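Local atomic coordinates of alpha-galacturonidase (Bacillus subtilis, PDB entry 3FEF), a protein that hydrolyses alpha-1,4-linked galacturonate, including di-galacturonate, as an NAD- and manganese-dependent glycosidase of glycosyl hydrolase family 4. Residues A19-M23 and N49-G53; L26-M32 and V329-A333; D77-I83 and S140-T146; C169-F173 and S324-G328. All blocks are in the same frame, centred on the assembly; numbering follows the deposited sequence.

Contact 1. Residues A19-M23 and N49-G53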
loop_
_atom_site.group_PDB
_atom_site.type_symbol
_atom_site.label_atom_id
_atom_site.label_comp_id
_atom_site.label_asym_id
_atom_site.label_seq_id
_atom_site.Cartn_x
_atom_site.Cartn_y
_atom_site.Cartn_z
ATOM N N ALA A 19 23.036 5.244 31.985
ATOM C CA ALA A 19 24.416 5.759 31.866
ATOM C C ALA A 19 25.455 4.839 32.534
ATOM O O ALA A 19 26.516 4.586 31.978
ATOM C CB ALA A 19 24.531 7.200 32.410
ATOM N N ARG A 20 25.133 4.343 33.720
ATOM C CA ARG A 20 26.009 3.437 34.473
ATOM C C ARG A 20 26.233 2.125 33.727
ATOM O O ARG A 20 27.365 1.664 33.568
ATOM C CB ARG A 20 25.401 3.119 35.844
ATOM C CG ARG A 20 25.378 4.281 36.791
ATOM C CD ARG A 20 26.780 4.779 37.070
ATOM N NE ARG A 20 26.711 6.114 37.636
ATOM C CZ ARG A 20 26.401 6.356 38.903
ATOM N NH1 ARG A 20 26.167 5.337 39.720
ATOM N NH2 ARG A 20 26.329 7.612 39.348
ATOM N N SER A 21 25.143 1.532 33.274
ATOM C CA SER A 21 25.205 0.320 32.481
ATOM C C SER A 21 26.048 0.526 31.214
ATOM O O SER A 21 26.893 -0.298 30.865
ATOM C CB SER A 21 23.794 -0.149 32.142
ATOM O OG SER A 21 23.697 -0.405 30.752
ATOM N N LEU A 22 25.843 1.646 30.537
ATOM C CA LEU A 22 26.692 1.983 29.407
ATOM C C LEU A 22 28.171 2.052 29.829
ATOM O O LEU A 22 29.051 1.549 29.136
ATOM C CB LEU A 22 26.251 3.312 28.792
ATOM C CG LEU A 22 27.269 3.975 27.869
ATOM C CD1 LEU A 22 27.311 3.266 26.520
ATOM C CD2 LEU A 22 26.988 5.478 27.711
HETATM N N MSE A 23 28.447 2.684 30.961
HETATM C CA MSE A 23 29.835 2.826 31.413
HETATM C C MSE A 23 30.505 1.477 31.666
HETATM O O MSE A 23 31.621 1.228 31.208
HETATM C CB MSE A 23 29.902 3.688 32.669
HETATM C CG MSE A 23 29.561 5.128 32.405
HETATM SE SE MSE A 23 29.467 6.201 34.041
HETATM C CE MSE A 23 28.291 7.581 33.331
ATOM N N ASN A 49 28.796 11.599 37.363
ATOM C CA ASN A 49 29.045 10.535 36.401
ATOM C C ASN A 49 30.356 10.747 35.661
ATOM O O ASN A 49 31.002 9.795 35.220
ATOM C CB ASN A 49 27.896 10.432 35.402
ATOM C CG ASN A 49 26.800 9.522 35.885
ATOM O OD1 ASN A 49 27.037 8.666 36.729
ATOM N ND2 ASN A 49 25.587 9.699 35.358
ATOM N N GLU A 50 30.749 12.001 35.506
ATOM C CA GLU A 50 32.004 12.277 34.830
ATOM C C GLU A 50 33.174 11.781 35.676
ATOM O O GLU A 50 34.130 11.219 35.153
ATOM C CB GLU A 50 32.146 13.762 34.536
ATOM C CG GLU A 50 33.513 14.140 34.062
ATOM C CD GLU A 50 33.864 15.562 34.433
ATOM O OE1 GLU A 50 33.387 16.503 33.751
ATOM O OE2 GLU A 50 34.620 15.733 35.414
ATOM N N VAL A 51 33.090 11.981 36.988
ATOM C CA VAL A 51 34.175 11.588 37.888
ATOM C C VAL A 51 34.219 10.066 38.051
ATOM O O VAL A 51 35.276 9.454 37.987
ATOM C CB VAL A 51 34.038 12.270 39.283
ATOM C CG1 VAL A 51 35.071 11.725 40.263
ATOM C CG2 VAL A 51 34.162 13.782 39.155
ATOM N N ILE A 52 33.063 9.450 38.268
ATOM C CA ILE A 52 32.996 7.995 38.286
ATOM C C ILE A 52 33.443 7.405 36.940
ATOM O O ILE A 52 34.170 6.419 36.887
ATOM C CB ILE A 52 31.579 7.538 38.602
ATOM C CG1 ILE A 52 31.202 7.954 40.033
ATOM C CG2 ILE A 52 31.433 6.046 38.378
ATOM C CD1 ILE A 52 29.697 7.931 40.299
ATOM N N GLY A 53 33.036 8.030 35.846
ATOM C CA GLY A 53 33.408 7.515 34.533
ATOM C C GLY A 53 34.910 7.491 34.294
ATOM O O GLY A 53 35.465 6.506 33.772
#
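Arg20 and Met23 of helix 18-28 meet Asn49, Ile52 and Gly53 of helix 43-53 where the two helices run nearly parallel, their local axes 11.2 Å apart and crossing at -18°. At that spacing side chains rather than backbones bridge the gap. Arg20 reaches across side-on: its NE donates to Asn49 OD1 at 2.7 Å and its NH2 to the same OD1 at 2.9 Å, so one amide oxygen closes a fork of two N-H groups. The oxygen lies in the guanidinium plane, while the amide stands almost perpendicular to it, the two planes 87° apart. A bend at chi2 (-61°) turns the arginine chain toward the neighbouring helix. One face of the guanidinium carries Ile52 CD1, set off toward the rim and 3.5 Å from Arg20 NH2. Beside this polar fork, selenomethionine Met23 stretches out beyond CG and lays its CE against the Asn49 side chain, 3.5 Å from Asn49 CG, while Met23 SE passes Gly53 CA at 4.2 Å. The other end of the amide is tied down as well: Asn49 ND2 donates to the carbonyls of Gly13 and Ser15, in the loop that follows strand 6-11. Both helices belong to the Rossmann-type NAD domain, in the region assigned by similarity to NAD binding. With its oxygen taken by arginine and its nitrogen by two carbonyls, the buried Asn49 amide is held in one orientation, tying helix 43-53 to helix 18-28 through Arg20 and to the Gly13-Ser15 loop; Arg20 NH2 also bonds Thr309 OG1, which extends the polar network to helix 295-314.

Contact 2. Residues L26-M32 and V329-A333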
loop_
_atom_site.group_PDB
_atom_site.type_symbol
_atom_site.label_atom_id
_atom_site.label_comp_id
_atom_site.label_asym_id
_atom_site.label_seq_id
_atom_site.Cartn_x
_atom_site.Cartn_y
_atom_site.Cartn_z
ATOM N N LEU A 26 31.201 -0.099 28.343
ATOM C CA LEU A 26 32.304 0.574 27.666
ATOM C C LEU A 26 33.632 0.201 28.293
ATOM O O LEU A 26 34.646 0.057 27.606
ATOM C CB LEU A 26 32.135 2.095 27.702
ATOM C CG LEU A 26 31.050 2.666 26.793
ATOM C CD1 LEU A 26 30.970 4.184 27.008
ATOM C CD2 LEU A 26 31.365 2.341 25.346
ATOM N N SER A 27 33.639 0.047 29.604
ATOM C CA SER A 27 34.913 -0.101 30.284
ATOM C C SER A 27 35.572 -1.430 29.939
ATOM O O SER A 27 36.783 -1.547 30.009
ATOM C CB SER A 27 34.748 0.068 31.797
ATOM O OG SER A 27 34.137 -1.080 32.357
ATOM N N ILE A 28 34.782 -2.426 29.553
ATOM C CA ILE A 28 35.353 -3.734 29.209
ATOM C C ILE A 28 35.471 -4.057 27.712
ATOM O O ILE A 28 36.021 -5.091 27.354
ATOM C CB ILE A 28 34.602 -4.902 29.886
ATOM C CG1 ILE A 28 33.105 -4.848 29.561
ATOM C CG2 ILE A 28 34.838 -4.878 31.387
ATOM C CD1 ILE A 28 32.305 -5.893 30.303
ATOM N N ASP A 29 34.949 -3.200 26.838
ATOM C CA ASP A 29 35.095 -3.455 25.406
ATOM C C ASP A 29 36.446 -2.948 24.922
ATOM O O ASP A 29 36.774 -1.783 25.100
ATOM C CB ASP A 29 33.955 -2.830 24.598
ATOM C CG ASP A 29 33.658 -3.607 23.326
ATOM O OD1 ASP A 29 34.495 -3.597 22.400
ATOM O OD2 ASP A 29 32.592 -4.252 23.259
ATOM N N GLU A 30 37.243 -3.826 24.325
ATOM C CA GLU A 30 38.579 -3.436 23.887
ATOM C C GLU A 30 38.589 -3.038 22.408
ATOM O O GLU A 30 39.600 -2.590 21.874
ATOM C CB GLU A 30 39.581 -4.560 24.183
ATOM C CG GLU A 30 39.424 -5.142 25.596
ATOM C CD GLU A 30 40.720 -5.708 26.171
ATOM O OE1 GLU A 30 41.785 -5.569 25.530
ATOM O OE2 GLU A 30 40.673 -6.286 27.278
ATOM N N ARG A 31 37.438 -3.173 21.765
ATOM C CA ARG A 31 37.283 -2.821 20.359
ATOM C C ARG A 31 37.313 -1.313 20.098
ATOM O O ARG A 31 37.604 -0.887 18.990
ATOM C CB ARG A 31 35.980 -3.414 19.817
ATOM C CG ARG A 31 35.969 -4.949 19.644
ATOM C CD ARG A 31 34.611 -5.419 19.059
ATOM N NE ARG A 31 33.509 -5.261 20.008
ATOM C CZ ARG A 31 32.255 -5.653 19.798
ATOM N NH1 ARG A 31 31.910 -6.234 18.654
ATOM N NH2 ARG A 31 31.340 -5.461 20.741
HETATM N N MSE A 32 37.028 -0.498 21.109
HETATM C CA MSE A 32 36.803 0.927 20.869
HETATM C C MSE A 32 37.387 1.844 21.927
HETATM O O MSE A 32 37.645 1.434 23.051
HETATM C CB MSE A 32 35.300 1.221 20.818
HETATM C CG MSE A 32 34.520 0.542 19.713
HETATM SE SE MSE A 32 32.594 0.875 19.962
HETATM C CE MSE A 32 32.270 -0.094 21.615
ATOM N N VAL A 329 26.206 -1.067 23.821
ATOM C CA VAL A 329 27.587 -1.024 23.344
ATOM C C VAL A 329 27.893 -1.990 22.198
ATOM O O VAL A 329 28.674 -1.671 21.296
ATOM C CB VAL A 329 28.537 -1.254 24.503
ATOM C CG1 VAL A 329 29.974 -1.425 23.997
ATOM C CG2 VAL A 329 28.417 -0.081 25.482
ATOM N N ASN A 330 27.305 -3.182 22.252
ATOM C CA ASN A 330 27.381 -4.110 21.145
ATOM C C ASN A 330 26.790 -3.485 19.879
ATOM O O ASN A 330 27.328 -3.647 18.785
ATOM C CB ASN A 330 26.624 -5.394 21.474
ATOM C CG ASN A 330 27.361 -6.263 22.485
ATOM O OD1 ASN A 330 28.559 -6.088 22.713
ATOM N ND2 ASN A 330 26.649 -7.212 23.088
ATOM N N ILE A 331 25.689 -2.756 20.046
ATOM C CA ILE A 331 25.010 -2.136 18.933
ATOM C C ILE A 331 25.865 -1.015 18.387
ATOM O O ILE A 331 25.975 -0.846 17.173
ATOM C CB ILE A 331 23.620 -1.579 19.330
ATOM C CG1 ILE A 331 22.639 -2.720 19.632
ATOM C CG2 ILE A 331 23.058 -0.704 18.210
ATOM C CD1 ILE A 331 21.251 -2.215 20.036
ATOM N N ILE A 332 26.487 -0.252 19.276
ATOM C CA ILE A 332 27.379 0.815 18.827
ATOM C C ILE A 332 28.558 0.219 18.040
ATOM O O ILE A 332 28.901 0.682 16.945
ATOM C CB ILE A 332 27.901 1.639 20.019
ATOM C CG1 ILE A 332 26.754 2.419 20.660
ATOM C CG2 ILE A 332 29.052 2.558 19.590
ATOM C CD1 ILE A 332 27.098 3.012 22.058
ATOM N N ALA A 333 29.183 -0.819 18.587
ATOM C CA ALA A 333 30.274 -1.485 17.858
ATOM C C ALA A 333 29.821 -1.941 16.459
ATOM O O ALA A 333 30.549 -1.796 15.482
ATOM C CB ALA A 333 30.823 -2.664 18.650
HETATM O O HOH W 1 28.878 -5.986 17.953
#
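Arg31 lays its guanidinium flat over the methyl of Ala333, whose CB sits above the centre of the plane, 3.5 Å from Arg31 CZ. The group is aimed from its edge: NE donates to Asp29 OD1 and NH2 to Asp29 OD2 at 3.1 Å, a side-on salt bridge using the syn lone pair of each oxygen. Asp29 OD1 spends its anti lone pair on the backbone N of Arg31, forming an Asx turn. A bend at chi3 (-69°) brings the plane round to the helix. Asn330 crosses Arg31 at about a right angle, its amide plane 70° from the guanidinium; Asn330 ND2 is bonded to Glu327 OE1. Deeper in, selenomethionine Met32 and Val329 slide past each other in opposite directions, Met32 CE 3.6 Å from Val329 CG1, and the Met32 side chain crosses Ile332 at about a right angle, SE 3.9 Å from Ile332 CG2. The other valine branch, CG2, faces Leu26 CD2 at 3.8 Å. A water accepts from Arg31 NH1 and donates to Asn330 O. A leucine in place of Arg31 would probably leave the Asp29 carboxylate without its charged mate and Ala333 without its flat cover. The contact joins the last part of helix 18-28 and the loop after it to helix 328-335 of the C-terminal region through an apolar core, with an Asp29-Arg31 ion pair at its edge whose charges probably offset each other.

Contact 3. Residues D77-I83 and S140-T146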
loop_
_atom_site.group_PDB
_atom_site.type_symbol
_atom_site.label_atom_id
_atom_site.label_comp_id
_atom_site.label_asym_id
_atom_site.label_seq_id
_atom_site.Cartn_x
_atom_site.Cartn_y
_atom_site.Cartn_z
ATOM N N ASP A 77 29.295 10.820 17.120
ATOM C CA ASP A 77 29.054 9.673 16.236
ATOM C C ASP A 77 27.807 8.919 16.682
ATOM O O ASP A 77 27.063 8.359 15.870
ATOM C CB ASP A 77 30.254 8.711 16.260
ATOM C CG ASP A 77 31.553 9.388 15.865
ATOM O OD1 ASP A 77 31.649 9.844 14.711
ATOM O OD2 ASP A 77 32.472 9.476 16.703
ATOM N N ILE A 78 27.581 8.924 17.989
ATOM C CA ILE A 78 26.471 8.217 18.585
ATOM C C ILE A 78 25.803 9.180 19.551
ATOM O O ILE A 78 26.493 9.965 20.207
ATOM C CB ILE A 78 26.969 6.986 19.374
ATOM C CG1 ILE A 78 27.734 6.029 18.444
ATOM C CG2 ILE A 78 25.826 6.299 20.078
ATOM C CD1 ILE A 78 26.888 5.394 17.346
ATOM N N VAL A 79 24.469 9.143 19.598
ATOM C CA VAL A 79 23.678 9.906 20.583
ATOM C C VAL A 79 22.787 8.944 21.355
ATOM O O VAL A 79 21.951 8.236 20.778
ATOM C CB VAL A 79 22.814 11.030 19.931
ATOM C CG1 VAL A 79 22.111 11.845 20.993
ATOM C CG2 VAL A 79 23.689 11.956 19.092
ATOM N N ILE A 80 22.989 8.899 22.666
ATOM C CA ILE A 80 22.185 8.074 23.531
ATOM C C ILE A 80 21.267 8.990 24.316
ATOM O O ILE A 80 21.694 10.045 24.807
ATOM C CB ILE A 80 23.078 7.312 24.508
ATOM C CG1 ILE A 80 24.052 6.420 23.727
ATOM C CG2 ILE A 80 22.235 6.529 25.528
ATOM C CD1 ILE A 80 25.066 5.792 24.607
ATOM N N ILE A 81 20.002 8.597 24.423
ATOM C CA ILE A 81 19.027 9.384 25.160
ATOM C C ILE A 81 18.373 8.539 26.234
ATOM O O ILE A 81 17.723 7.515 25.951
ATOM C CB ILE A 81 17.907 9.941 24.256
ATOM C CG1 ILE A 81 18.508 10.605 23.016
ATOM C CG2 ILE A 81 17.017 10.908 25.060
ATOM C CD1 ILE A 81 17.457 10.942 21.934
ATOM N N SER A 82 18.541 8.991 27.466
ATOM C CA SER A 82 17.938 8.345 28.594
ATOM C C SER A 82 17.567 9.386 29.634
ATOM O O SER A 82 18.317 9.613 30.585
ATOM C CB SER A 82 18.941 7.373 29.192
ATOM O OG SER A 82 18.565 7.065 30.499
ATOM N N ILE A 83 16.433 10.044 29.436
ATOM C CA ILE A 83 15.985 11.086 30.352
ATOM C C ILE A 83 14.655 10.726 30.976
ATOM O O ILE A 83 13.967 9.800 30.534
ATOM C CB ILE A 83 15.776 12.424 29.643
ATOM C CG1 ILE A 83 14.726 12.271 28.545
ATOM C CG2 ILE A 83 17.100 12.981 29.094
ATOM C CD1 ILE A 83 14.444 13.547 27.838
ATOM N N SER A 140 24.708 11.252 12.970
ATOM C CA SER A 140 24.940 10.299 14.055
ATOM C C SER A 140 23.827 9.257 14.126
ATOM O O SER A 140 22.706 9.491 13.647
ATOM C CB SER A 140 25.015 11.036 15.383
ATOM O OG SER A 140 23.869 11.865 15.535
ATOM N N TRP A 141 24.132 8.104 14.720
ATOM C CA TRP A 141 23.085 7.173 15.123
ATOM C C TRP A 141 22.592 7.531 16.514
ATOM O O TRP A 141 23.382 7.856 17.393
ATOM C CB TRP A 141 23.570 5.718 15.049
ATOM C CG TRP A 141 23.501 5.233 13.670
ATOM C CD1 TRP A 141 24.510 5.263 12.708
ATOM C CD2 TRP A 141 22.348 4.694 13.028
ATOM N NE1 TRP A 141 24.027 4.759 11.529
ATOM C CE2 TRP A 141 22.708 4.399 11.698
ATOM C CE3 TRP A 141 21.042 4.413 13.459
ATOM C CZ2 TRP A 141 21.808 3.834 10.791
ATOM C CZ3 TRP A 141 20.152 3.872 12.557
ATOM C CH2 TRP A 141 20.540 3.586 11.236
ATOM N N VAL A 142 21.277 7.485 16.696
ATOM C CA VAL A 142 20.617 7.883 17.945
ATOM C C VAL A 142 20.016 6.636 18.591
ATOM O O VAL A 142 19.253 5.921 17.957
ATOM C CB VAL A 142 19.468 8.881 17.646
ATOM C CG1 VAL A 142 18.846 9.390 18.931
ATOM C CG2 VAL A 142 19.983 10.048 16.808
ATOM N N ILE A 143 20.388 6.338 19.828
ATOM C CA ILE A 143 19.748 5.242 20.530
ATOM C C ILE A 143 18.906 5.777 21.669
ATOM O O ILE A 143 19.427 6.299 22.626
ATOM C CB ILE A 143 20.774 4.221 21.081
ATOM C CG1 ILE A 143 21.770 3.814 19.990
ATOM C CG2 ILE A 143 20.042 2.998 21.681
ATOM C CD1 ILE A 143 22.854 2.859 20.505
ATOM N N ASN A 144 17.591 5.633 21.566
ATOM C CA ASN A 144 16.703 6.089 22.624
ATOM C C ASN A 144 16.344 4.983 23.618
ATOM O O ASN A 144 15.951 3.879 23.239
ATOM C CB ASN A 144 15.428 6.696 22.018
ATOM C CG ASN A 144 14.455 7.182 23.076
ATOM O OD1 ASN A 144 14.848 7.804 24.061
ATOM N ND2 ASN A 144 13.178 6.893 22.882
ATOM N N TYR A 145 16.455 5.305 24.900
ATOM C CA TYR A 145 16.132 4.406 25.979
ATOM C C TYR A 145 14.937 4.916 26.779
ATOM O O TYR A 145 14.448 4.222 27.673
ATOM C CB TYR A 145 17.312 4.302 26.943
ATOM C CG TYR A 145 18.444 3.461 26.447
ATOM C CD1 TYR A 145 18.309 2.077 26.343
ATOM C CD2 TYR A 145 19.655 4.034 26.102
ATOM C CE1 TYR A 145 19.345 1.291 25.894
ATOM C CE2 TYR A 145 20.705 3.260 25.653
ATOM C CZ TYR A 145 20.536 1.884 25.542
ATOM O OH TYR A 145 21.573 1.103 25.112
ATOM N N THR A 146 14.492 6.130 26.473
ATOM C CA THR A 146 13.440 6.787 27.255
ATOM C C THR A 146 12.031 6.246 26.955
ATOM O O THR A 146 11.721 5.932 25.813
ATOM C CB THR A 146 13.407 8.302 26.972
ATOM O OG1 THR A 146 14.718 8.872 27.116
ATOM C CG2 THR A 146 12.446 8.979 27.917
#
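Ile78 to Ile81 pair with Trp141 to Asn144 as adjacent parallel strands of the Rossmann-type sheet, the crossover between them including helix 112-136. Five backbone bonds zip them together, from Trp141 N to Asp77 O through Val79 and Ile143 to Tyr145 N on Ile81 O; Ile143 N to Val79 O is 2.6 Å. On one face Ile81 CD1 meets Val142 CG1 at 3.7 Å. On the other, Ile80 CG2 lies at the edge of the Tyr145 ring, 3.6 Å from CE2. Further out, strand 6-11 flanks Ile80, strand 164-167 flanks Ile143, and Phe126 of helix 112-136 covers Ile81 and Asn144. At the end of its strand Asn144, with CG anti to its N (chi1 180°), opens an Asx turn: its OD1 accepts from Thr146 N, which lies above the carbonyl plane. The same turn presents the Thr146 hydroxyl to the other segment, just before the putative substrate residue Asn147. A valine in place of Thr146 would probably leave the backbone N of Ile83 without its acceptor and weaken the tie beyond the strands. That bond, Ile83 N to Thr146 OG1, is 3.1 Å long, with an N-H...O angle of 166°.

Contact 4. Residues C169-F173 and S324-G328. With MG (magnesium ion), chain G.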
loop_
_atom_site.group_PDB
_atom_site.type_symbol
_atom_site.label_atom_id
_atom_site.label_comp_id
_atom_site.label_asym_id
_atom_site.label_seq_id
_atom_site.Cartn_x
_atom_site.Cartn_y
_atom_site.Cartn_z
ATOM N N CYS A 169 15.255 -1.535 24.327
ATOM C CA CYS A 169 14.555 -1.997 25.508
ATOM C C CYS A 169 15.097 -3.378 25.841
ATOM O O CYS A 169 15.532 -4.106 24.947
ATOM C CB CYS A 169 13.059 -2.089 25.225
ATOM S SG CYS A 169 12.112 -2.733 26.616
ATOM N N HIS A 170 15.078 -3.740 27.122
ATOM C CA HIS A 170 15.656 -5.007 27.546
ATOM C C HIS A 170 14.587 -6.032 27.936
ATOM O O HIS A 170 14.924 -7.111 28.386
ATOM C CB HIS A 170 16.634 -4.810 28.702
ATOM C CG HIS A 170 15.993 -4.254 29.937
ATOM N ND1 HIS A 170 16.496 -3.162 30.613
ATOM C CD2 HIS A 170 14.864 -4.615 30.592
ATOM C CE1 HIS A 170 15.717 -2.889 31.645
ATOM N NE2 HIS A 170 14.722 -3.759 31.657
ATOM N N GLU A 171 13.311 -5.716 27.742
ATOM C CA GLU A 171 12.268 -6.644 28.158
ATOM C C GLU A 171 12.380 -8.002 27.462
ATOM O O GLU A 171 12.222 -9.044 28.094
ATOM C CB GLU A 171 10.878 -6.043 27.937
ATOM C CG GLU A 171 10.468 -5.070 29.035
ATOM C CD GLU A 171 10.737 -5.625 30.431
ATOM O OE1 GLU A 171 10.026 -6.558 30.862
ATOM O OE2 GLU A 171 11.670 -5.132 31.088
ATOM N N VAL A 172 12.655 -7.999 26.161
ATOM C CA VAL A 172 12.719 -9.251 25.442
ATOM C C VAL A 172 13.835 -10.150 26.015
ATOM O O VAL A 172 13.716 -11.369 26.000
ATOM C CB VAL A 172 12.894 -9.036 23.936
ATOM C CG1 VAL A 172 13.034 -10.370 23.229
ATOM C CG2 VAL A 172 11.713 -8.228 23.353
ATOM N N PHE A 173 14.904 -9.556 26.547
ATOM C CA PHE A 173 15.983 -10.378 27.098
ATOM C C PHE A 173 15.480 -11.250 28.235
ATOM O O PHE A 173 15.906 -12.399 28.382
ATOM C CB PHE A 173 17.183 -9.524 27.543
ATOM C CG PHE A 173 17.716 -8.630 26.462
ATOM C CD1 PHE A 173 17.578 -8.982 25.122
ATOM C CD2 PHE A 173 18.347 -7.430 26.782
ATOM C CE1 PHE A 173 18.043 -8.150 24.116
ATOM C CE2 PHE A 173 18.821 -6.589 25.788
ATOM C CZ PHE A 173 18.669 -6.947 24.446
ATOM N N SER A 324 26.772 -5.530 31.517
ATOM C CA SER A 324 25.455 -5.142 32.039
ATOM C C SER A 324 24.326 -6.085 31.624
ATOM O O SER A 324 23.275 -6.126 32.262
ATOM C CB SER A 324 25.099 -3.724 31.587
ATOM O OG SER A 324 24.841 -3.708 30.189
ATOM N N GLY A 325 24.522 -6.830 30.547
ATOM C CA GLY A 325 23.415 -7.576 29.966
ATOM C C GLY A 325 22.707 -6.775 28.884
ATOM O O GLY A 325 21.853 -7.301 28.180
ATOM N N GLU A 326 23.064 -5.503 28.737
ATOM C CA GLU A 326 22.451 -4.647 27.703
ATOM C C GLU A 326 23.178 -4.816 26.374
ATOM O O GLU A 326 24.286 -5.317 26.353
ATOM C CB GLU A 326 22.470 -3.180 28.138
ATOM C CG GLU A 326 21.695 -2.922 29.424
ATOM C CD GLU A 326 20.244 -3.413 29.357
ATOM O OE1 GLU A 326 19.742 -3.681 28.242
ATOM O OE2 GLU A 326 19.604 -3.530 30.429
ATOM N N GLU A 327 22.565 -4.390 25.274
ATOM C CA GLU A 327 23.198 -4.487 23.947
ATOM C C GLU A 327 23.681 -3.133 23.396
ATOM O O GLU A 327 24.282 -3.061 22.312
ATOM C CB GLU A 327 22.262 -5.169 22.938
ATOM C CG GLU A 327 21.871 -6.605 23.297
ATOM C CD GLU A 327 22.900 -7.660 22.858
ATOM O OE1 GLU A 327 24.049 -7.304 22.522
ATOM O OE2 GLU A 327 22.550 -8.863 22.848
ATOM N N GLY A 328 23.436 -2.066 24.144
ATOM C CA GLY A 328 23.826 -0.729 23.703
ATOM C C GLY A 328 25.196 -0.674 23.058
ATOM O O GLY A 328 25.347 -0.287 21.887
HETATM MG MG MG G . 11.491 -1.240 28.618
HETATM O O HOH W 2 13.855 -1.198 28.825
HETATM O O HOH W 3 11.932 -2.412 30.595
HETATM O O HOH W 4 11.301 0.573 27.151
#
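His170, the proton donor by similarity, touches Glu326 where the NAD domain meets the C-terminal region. Glu326 CB leaves the backbone with CG beside the N, CG packs on Ser21 OG, and the chain then bends at chi2 (-55°), swinging the carboxylate back toward the histidine. Its CD lies 3.9 Å from His170 CB. There the oxygens part: OE1 comes to 3.3 Å from His170 CB and also lies at the edge of the Phe173 ring, 3.9 Å from CE2, whereas OE2 takes a weak hydrogen bond from His170 ND1 at 3.1 Å. That bond is strongly bent, 125° at the hydrogen, and the ring and carboxylate planes are 37° apart. Next along the loop, Glu327 CG presses on Phe173 CZ at 3.4 Å; its OE1 accepts from Asn330 ND2 and its OE2 forms a salt bridge to Arg194, which also makes a cation-pi contact with Phe173. Just before the histidine, Cys169 SG binds the magnesium ion at 2.6 Å, together with His206 and three waters; activity was shown with manganese, assigned to the same residues. One of those waters lies over the centre of the His170 ring, and another donates to Glu171 OE2. Segment 169-173 leads into helix 171-187, facing the loop between helices 295-314 and 328-335; helix 18-28 flanks Glu326 through Trp18 and Asp25, and strand 341-348 borders Phe173 and Glu327.

How the contacts relate
Helix 18-28 runs through contacts 1 and 2, whose centres lie 14 Å apart, and Leu22 CD1 packs on Val329 CG2 at 3.7 Å. On the sheet side, Leu22 CD2 meets Ile80 CD1 of contact 3 at 3.7 Å, and Ile332 of contact 2 rests on Ile78, Ile80 and Ile143. Contact 4 continues into helix 328-335 and touches contact 3 where Tyr145 OH approaches Gly328 CA at 3.2 Å. Contacts 1 and 4, about 17 Å apart between centres, meet at Ser21 OG and Glu326 CG (3.5 Å). The metal and the probable proton donor His170 lie at contact 4; the Tyr145 side chain is about 8 Å from magnesium, that of Asn330 about 12 Å from that of His170.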